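Local coordinates for protein transcobalamin-1 (Homo sapiens, PDB 4KKI) that binds vitamin B12 with femtomolar affinity, carrying it and protecting it from the acidic environment of the stomach, at residues N176-G180 with S181-V185; I238-T241 with F242-G245. One frame throughout, in Å; residues are numbered along the deposited sequence.

Interaction 1: N176-G180 with S181-V185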
ATOM      1  N   ASN A 176      11.083 -11.759   0.433  1.00 46.21           N
ATOM      2  CA  ASN A 176      10.452 -10.498   0.060  1.00 46.80           C
ATOM      3  C   ASN A 176       9.136 -10.221   0.776  1.00 44.75           C
ATOM      4  O   ASN A 176       8.553  -9.147   0.623  1.00 46.07           O
ATOM      5  CB  ASN A 176      10.254 -10.421  -1.453  1.00 45.26           C
ATOM      6  CG  ASN A 176      11.562 -10.301  -2.202  1.00 55.14           C
ATOM      7  OD1 ASN A 176      12.155  -9.226  -2.265  1.00 51.17           O
ATOM      8  ND2 ASN A 176      12.021 -11.408  -2.777  1.00 49.53           N
ATOM      9  N   TYR A 177       8.670 -11.192   1.554  1.00 39.47           N
ATOM     10  CA  TYR A 177       7.477 -11.008   2.367  1.00 45.41           C
ATOM     11  C   TYR A 177       7.838 -10.352   3.693  1.00 43.52           C
ATOM     12  O   TYR A 177       6.960  -9.984   4.472  1.00 43.98           O
ATOM     13  CB  TYR A 177       6.795 -12.351   2.633  1.00 40.59           C
ATOM     14  CG  TYR A 177       5.962 -12.876   1.485  1.00 37.82           C
ATOM     15  CD1 TYR A 177       4.751 -12.285   1.151  1.00 35.34           C
ATOM     16  CD2 TYR A 177       6.375 -13.981   0.752  1.00 37.14           C
ATOM     17  CE1 TYR A 177       3.979 -12.771   0.109  1.00 37.23           C
ATOM     18  CE2 TYR A 177       5.612 -14.474  -0.290  1.00 43.18           C
ATOM     19  CZ  TYR A 177       4.416 -13.866  -0.606  1.00 45.39           C
ATOM     20  OH  TYR A 177       3.657 -14.359  -1.644  1.00 44.00           O
ATOM     21  N   TYR A 178       9.137 -10.209   3.942  1.00 45.96           N
ATOM     22  CA  TYR A 178       9.622  -9.725   5.230  1.00 49.13           C
ATOM     23  C   TYR A 178      10.528  -8.505   5.095  1.00 51.31           C
ATOM     24  O   TYR A 178      11.393  -8.451   4.222  1.00 59.37           O
ATOM     25  CB  TYR A 178      10.366 -10.843   5.968  1.00 46.85           C
ATOM     26  CG  TYR A 178       9.573 -12.124   6.094  1.00 51.43           C
ATOM     27  CD1 TYR A 178       9.619 -13.093   5.100  1.00 44.60           C
ATOM     28  CD2 TYR A 178       8.775 -12.363   7.206  1.00 50.43           C
ATOM     29  CE1 TYR A 178       8.893 -14.264   5.209  1.00 50.77           C
ATOM     30  CE2 TYR A 178       8.045 -13.532   7.323  1.00 50.16           C
ATOM     31  CZ  TYR A 178       8.109 -14.477   6.321  1.00 56.65           C
ATOM     32  OH  TYR A 178       7.387 -15.643   6.428  1.00 66.49           O
ATOM     33  N   PHE A 179      10.315  -7.523   5.964  1.00 56.91           N
ATOM     34  CA  PHE A 179      11.215  -6.385   6.070  1.00 56.26           C
ATOM     35  C   PHE A 179      11.969  -6.506   7.384  1.00 62.60           C
ATOM     36  O   PHE A 179      11.506  -6.034   8.421  1.00 63.24           O
ATOM     37  CB  PHE A 179      10.439  -5.071   6.015  1.00 50.67           C
ATOM     38  CG  PHE A 179       9.772  -4.818   4.695  1.00 53.33           C
ATOM     39  CD1 PHE A 179      10.362  -5.240   3.516  1.00 61.72           C
ATOM     40  CD2 PHE A 179       8.553  -4.164   4.634  1.00 55.70           C
ATOM     41  CE1 PHE A 179       9.750  -5.012   2.297  1.00 61.40           C
ATOM     42  CE2 PHE A 179       7.935  -3.933   3.419  1.00 54.86           C
ATOM     43  CZ  PHE A 179       8.535  -4.357   2.250  1.00 54.76           C
ATOM     44  N   GLY A 180      13.129  -7.151   7.332  1.00 62.54           N
ATOM     45  CA  GLY A 180      13.869  -7.477   8.534  1.00 71.57           C
ATOM     46  C   GLY A 180      13.331  -8.759   9.135  1.00 70.86           C
ATOM     47  O   GLY A 180      13.328  -9.806   8.484  1.00 64.52           O
ATOM     48  N   SER A 181      12.865  -8.678  10.376  1.00 77.40           N
ATOM     49  CA  SER A 181      12.262  -9.825  11.043  1.00 82.72           C
ATOM     50  C   SER A 181      10.742  -9.736  10.972  1.00 78.65           C
ATOM     51  O   SER A 181      10.036 -10.677  11.333  1.00 83.95           O
ATOM     52  CB  SER A 181      12.714  -9.891  12.503  1.00 86.24           C
ATOM     53  OG  SER A 181      12.301  -8.737  13.217  1.00 85.08           O
ATOM     54  N   GLN A 182      10.245  -8.599  10.496  1.00 60.40           N
ATOM     55  CA  GLN A 182       8.812  -8.337  10.472  1.00 48.54           C
ATOM     56  C   GLN A 182       8.145  -8.792   9.175  1.00 38.59           C
ATOM     57  O   GLN A 182       8.522  -8.361   8.085  1.00 42.70           O
ATOM     58  CB  GLN A 182       8.544  -6.847  10.698  1.00 52.45           C
ATOM     59  CG  GLN A 182       7.077  -6.457  10.604  1.00 66.59           C
ATOM     60  CD  GLN A 182       6.228  -7.117  11.673  1.00 81.11           C
ATOM     61  OE1 GLN A 182       6.660  -7.278  12.816  1.00 93.32           O
ATOM     62  NE2 GLN A 182       5.013  -7.508  11.305  1.00 74.23           N
ATOM     63  N   PHE A 183       7.145  -9.647   9.291  1.00 42.97           N
ATOM     64  CA  PHE A 183       6.355 -10.035   8.141  1.00 39.98           C
ATOM     65  C   PHE A 183       5.538  -8.834   7.688  1.00 42.66           C
ATOM     66  O   PHE A 183       4.865  -8.205   8.484  1.00 45.82           O
ATOM     67  CB  PHE A 183       5.448 -11.203   8.504  1.00 44.50           C
ATOM     68  CG  PHE A 183       4.398 -11.510   7.477  1.00 47.64           C
ATOM     69  CD1 PHE A 183       4.709 -12.218   6.336  1.00 40.20           C
ATOM     70  CD2 PHE A 183       3.092 -11.111   7.669  1.00 38.75           C
ATOM     71  CE1 PHE A 183       3.744 -12.513   5.404  1.00 41.89           C
ATOM     72  CE2 PHE A 183       2.123 -11.402   6.740  1.00 38.70           C
ATOM     73  CZ  PHE A 183       2.447 -12.105   5.606  1.00 40.98           C
ATOM     74  N   SER A 184       5.623  -8.510   6.409  1.00 45.92           N
ATOM     75  CA  SER A 184       4.866  -7.397   5.846  1.00 43.09           C
ATOM     76  C   SER A 184       3.421  -7.807   5.585  1.00 44.48           C
ATOM     77  O   SER A 184       3.127  -8.505   4.610  1.00 39.50           O
ATOM     78  CB  SER A 184       5.516  -6.891   4.555  1.00 43.82           C
ATOM     79  OG  SER A 184       4.752  -5.846   3.973  1.00 45.60           O
ATOM     80  N   VAL A 185       2.528  -7.362   6.455  1.00 38.62           N
ATOM     81  CA  VAL A 185       1.114  -7.663   6.345  1.00 37.16           C
ATOM     82  C   VAL A 185       0.544  -7.146   5.034  1.00 39.53           C
ATOM     83  O   VAL A 185      -0.207  -7.833   4.367  1.00 43.23           O
ATOM     84  CB  VAL A 185       0.340  -7.055   7.524  1.00 41.73           C
ATOM     85  CG1 VAL A 185      -1.156  -7.246   7.357  1.00 34.10           C
ATOM     86  CG2 VAL A 185       0.818  -7.663   8.825  1.00 41.99           C
TER
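The carbonyl oxygen of Tyr177 receives the backbone N-H of Ser184 at 2.8 Å (Ser184 N to Tyr177 O), in a nearly straight bond with 166° at the hydrogen. Two residues nearer the turn, Phe179 N donates to Gln182 O at 2.9 Å, and the same oxygen takes a CA-H contact from Tyr178. The two bonds bracket Tyr178 and Phe183, a non-hydrogen-bonded antiparallel pair, while Phe179 and Gln182 form the hydrogen-bonded pair next to the turn.

Tyr178 and Phe183 share one face of the hairpin. The Phe183 ring turns an edge to the face of Tyr178 in an offset edge-to-face stack, centroids 5.6 Å apart and planes at 64°. Phe183 CB lies 3.7 Å from Tyr178 CE2. With CG anti to its own backbone N (chi1 169°), Phe183 carries its ring toward Tyr177, Phe183 CE1 lying 4.1 Å from Tyr177 CB. The Tyr178 hydroxyl bonds Lys227 of helix 213-229. A serine in place of Tyr178 would probably leave that lysine without this oxygen and the edge of Phe183 without its aromatic face.

On the other face, Phe179 CE2 comes 3.8 Å from Ser184 OG, which is hydrogen-bonded to Thr187, while the Phe179 ring touches cyanocobalamin. Gln182 bends at chi2, and its NE2 reaches Phe183 O and Glu231.

At Gly180, where phi is positive, a CB would jam against Phe179 O, which by itself calls for glycine. The motif is a beta hairpin with a two-residue loop, Gly180 and Ser181, closed by a type II' turn from Phe179 to Gln182; its second strand runs into Ser184, the N-cap of helix 185-203.

Interaction 2: I238-T241 with F242-G245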
ATOM      1  N   ILE A 238      -4.649  -5.518  12.450  1.00 41.71           N
ATOM      2  CA  ILE A 238      -3.864  -6.590  11.857  1.00 42.76           C
ATOM      3  C   ILE A 238      -2.616  -6.001  11.216  1.00 44.71           C
ATOM      4  O   ILE A 238      -2.682  -5.382  10.151  1.00 40.00           O
ATOM      5  CB  ILE A 238      -4.680  -7.365  10.813  1.00 36.27           C
ATOM      6  CG1 ILE A 238      -6.044  -7.751  11.390  1.00 37.66           C
ATOM      7  CG2 ILE A 238      -3.922  -8.597  10.359  1.00 37.56           C
ATOM      8  CD1 ILE A 238      -7.007  -8.300  10.363  1.00 47.14           C
ATOM      9  N   GLY A 239      -1.479  -6.199  11.873  1.00 41.23           N
ATOM     10  CA  GLY A 239      -0.266  -5.473  11.542  1.00 36.21           C
ATOM     11  C   GLY A 239      -0.300  -4.159  12.296  1.00 38.67           C
ATOM     12  O   GLY A 239      -0.250  -4.141  13.524  1.00 48.73           O
ATOM     13  N   ASN A 240      -0.391  -3.056  11.564  1.00 39.78           N
ATOM     14  CA  ASN A 240      -0.645  -1.762  12.184  1.00 34.70           C
ATOM     15  C   ASN A 240      -1.930  -1.147  11.639  1.00 38.35           C
ATOM     16  O   ASN A 240      -2.692  -1.811  10.937  1.00 36.96           O
ATOM     17  CB  ASN A 240       0.543  -0.808  12.014  1.00 36.92           C
ATOM     18  CG  ASN A 240       0.893  -0.549  10.558  1.00 44.34           C
ATOM     19  OD1 ASN A 240       0.077  -0.751   9.658  1.00 45.36           O
ATOM     20  ND2 ASN A 240       2.118  -0.095  10.323  1.00 44.01           N
ATOM     21  N   THR A 241      -2.153   0.122  11.957  1.00 38.15           N
ATOM     22  CA  THR A 241      -3.356   0.830  11.536  1.00 34.81           C
ATOM     23  C   THR A 241      -3.489   0.881  10.017  1.00 40.51           C
ATOM     24  O   THR A 241      -4.589   0.798   9.472  1.00 40.26           O
ATOM     25  CB  THR A 241      -3.351   2.274  12.074  1.00 32.98           C
ATOM     26  OG1 THR A 241      -3.318   2.249  13.505  1.00 40.34           O
ATOM     27  CG2 THR A 241      -4.587   3.035  11.612  1.00 33.68           C
ATOM     28  N   PHE A 242      -2.356   1.003   9.338  1.00 40.91           N
ATOM     29  CA  PHE A 242      -2.357   1.267   7.907  1.00 37.67           C
ATOM     30  C   PHE A 242      -2.203   0.010   7.052  1.00 38.22           C
ATOM     31  O   PHE A 242      -2.149   0.093   5.827  1.00 40.21           O
ATOM     32  CB  PHE A 242      -1.280   2.298   7.569  1.00 38.81           C
ATOM     33  CG  PHE A 242      -1.370   3.549   8.396  1.00 40.94           C
ATOM     34  CD1 PHE A 242      -2.389   4.464   8.181  1.00 32.67           C
ATOM     35  CD2 PHE A 242      -0.443   3.806   9.395  1.00 36.77           C
ATOM     36  CE1 PHE A 242      -2.481   5.615   8.943  1.00 33.54           C
ATOM     37  CE2 PHE A 242      -0.527   4.956  10.160  1.00 41.99           C
ATOM     38  CZ  PHE A 242      -1.547   5.863   9.933  1.00 33.73           C
ATOM     39  N   SER A 243      -2.143  -1.150   7.699  1.00 36.65           N
ATOM     40  CA  SER A 243      -2.117  -2.419   6.977  1.00 37.36           C
ATOM     41  C   SER A 243      -3.414  -3.188   7.198  1.00 35.20           C
ATOM     42  O   SER A 243      -3.660  -4.207   6.557  1.00 36.78           O
ATOM     43  CB  SER A 243      -0.928  -3.274   7.418  1.00 33.33           C
ATOM     44  OG  SER A 243      -1.045  -3.654   8.780  1.00 42.05           O
ATOM     45  N   THR A 244      -4.245  -2.689   8.105  1.00 35.11           N
ATOM     46  CA  THR A 244      -5.457  -3.396   8.503  1.00 33.58           C
ATOM     47  C   THR A 244      -6.507  -3.465   7.395  1.00 38.14           C
ATOM     48  O   THR A 244      -7.144  -4.502   7.195  1.00 40.94           O
ATOM     49  CB  THR A 244      -6.077  -2.760   9.754  1.00 37.25           C
ATOM     50  OG1 THR A 244      -5.158  -2.875  10.849  1.00 39.79           O
ATOM     51  CG2 THR A 244      -7.370  -3.456  10.120  1.00 37.81           C
ATOM     52  N   GLY A 245      -6.676  -2.363   6.673  1.00 31.88           N
ATOM     53  CA  GLY A 245      -7.690  -2.265   5.637  1.00 32.39           C
ATOM     54  C   GLY A 245      -7.551  -3.321   4.558  1.00 37.33           C
ATOM     55  O   GLY A 245      -8.514  -4.005   4.215  1.00 39.88           O
TER
HETATM   56  O   HOH W   1      -5.446   0.089   6.565  1.00 41.78           O
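Ser243 OG works both ways: it donates to Ile238 O at 2.7 Å, in the carbonyl plane and on a lone pair, and accepts the N-H of Asn240 at 2.9 Å from Asn240 N. Its first torsion, 65°, sets OG between the backbone N and the carbonyl carbon, facing the 238-240 backbone.

Thr244 repeats the double use. Thr244 OG1 donates to Asn240 O at 2.7 Å, tilted 33° from the carbonyl plane, and accepts from Ile238 N at 3.1 Å. Asn240 O also receives a weak bond from Ser243 N. In the Asn240 side chain OD1 takes a weak bond from Phe242 N (3.0 Å, 129° at the hydrogen), while ND2 donates to cyanocobalamin. One water links Thr241 O to Gly245 N, and Thr241 OG1 is bonded to Glu275. Thr241 CB sits over the Phe242 ring in a CH-pi contact, 4.2 Å from the centroid.

At Gly239's backbone angles a CB would be jammed against Ile238 O, and it would also run into Ser243 OG; both call for glycine. The loop leads into helix 244-252, with Thr244 packed on helix 265-277, Ser243 on helix 185-203, and Ile238 folded back onto Ala247 and Leu251 of helix 244-252.

Interaction 1 precedes interaction 2 along the chain, with helices 185-203 and 213-229 between them, and both belong to the N-terminal alpha domain, an alpha6-alpha6 helical barrel. Their centres are 14 Å apart, yet they touch: Val185, at the start of helix 185-203, puts CG2 3.7 Å from Gly239 CA and packs CG1 near Ile238 O and Ser243 OG. The hairpin thus delivers one helix start against the loop that delivers another, helix 244-252. Both also border the cyanocobalamin pocket, through Phe179 in the first and Asn240, Phe242 and Ser243 in the second, with the ligand-binding Asp186 close to Ser184 and Ser243.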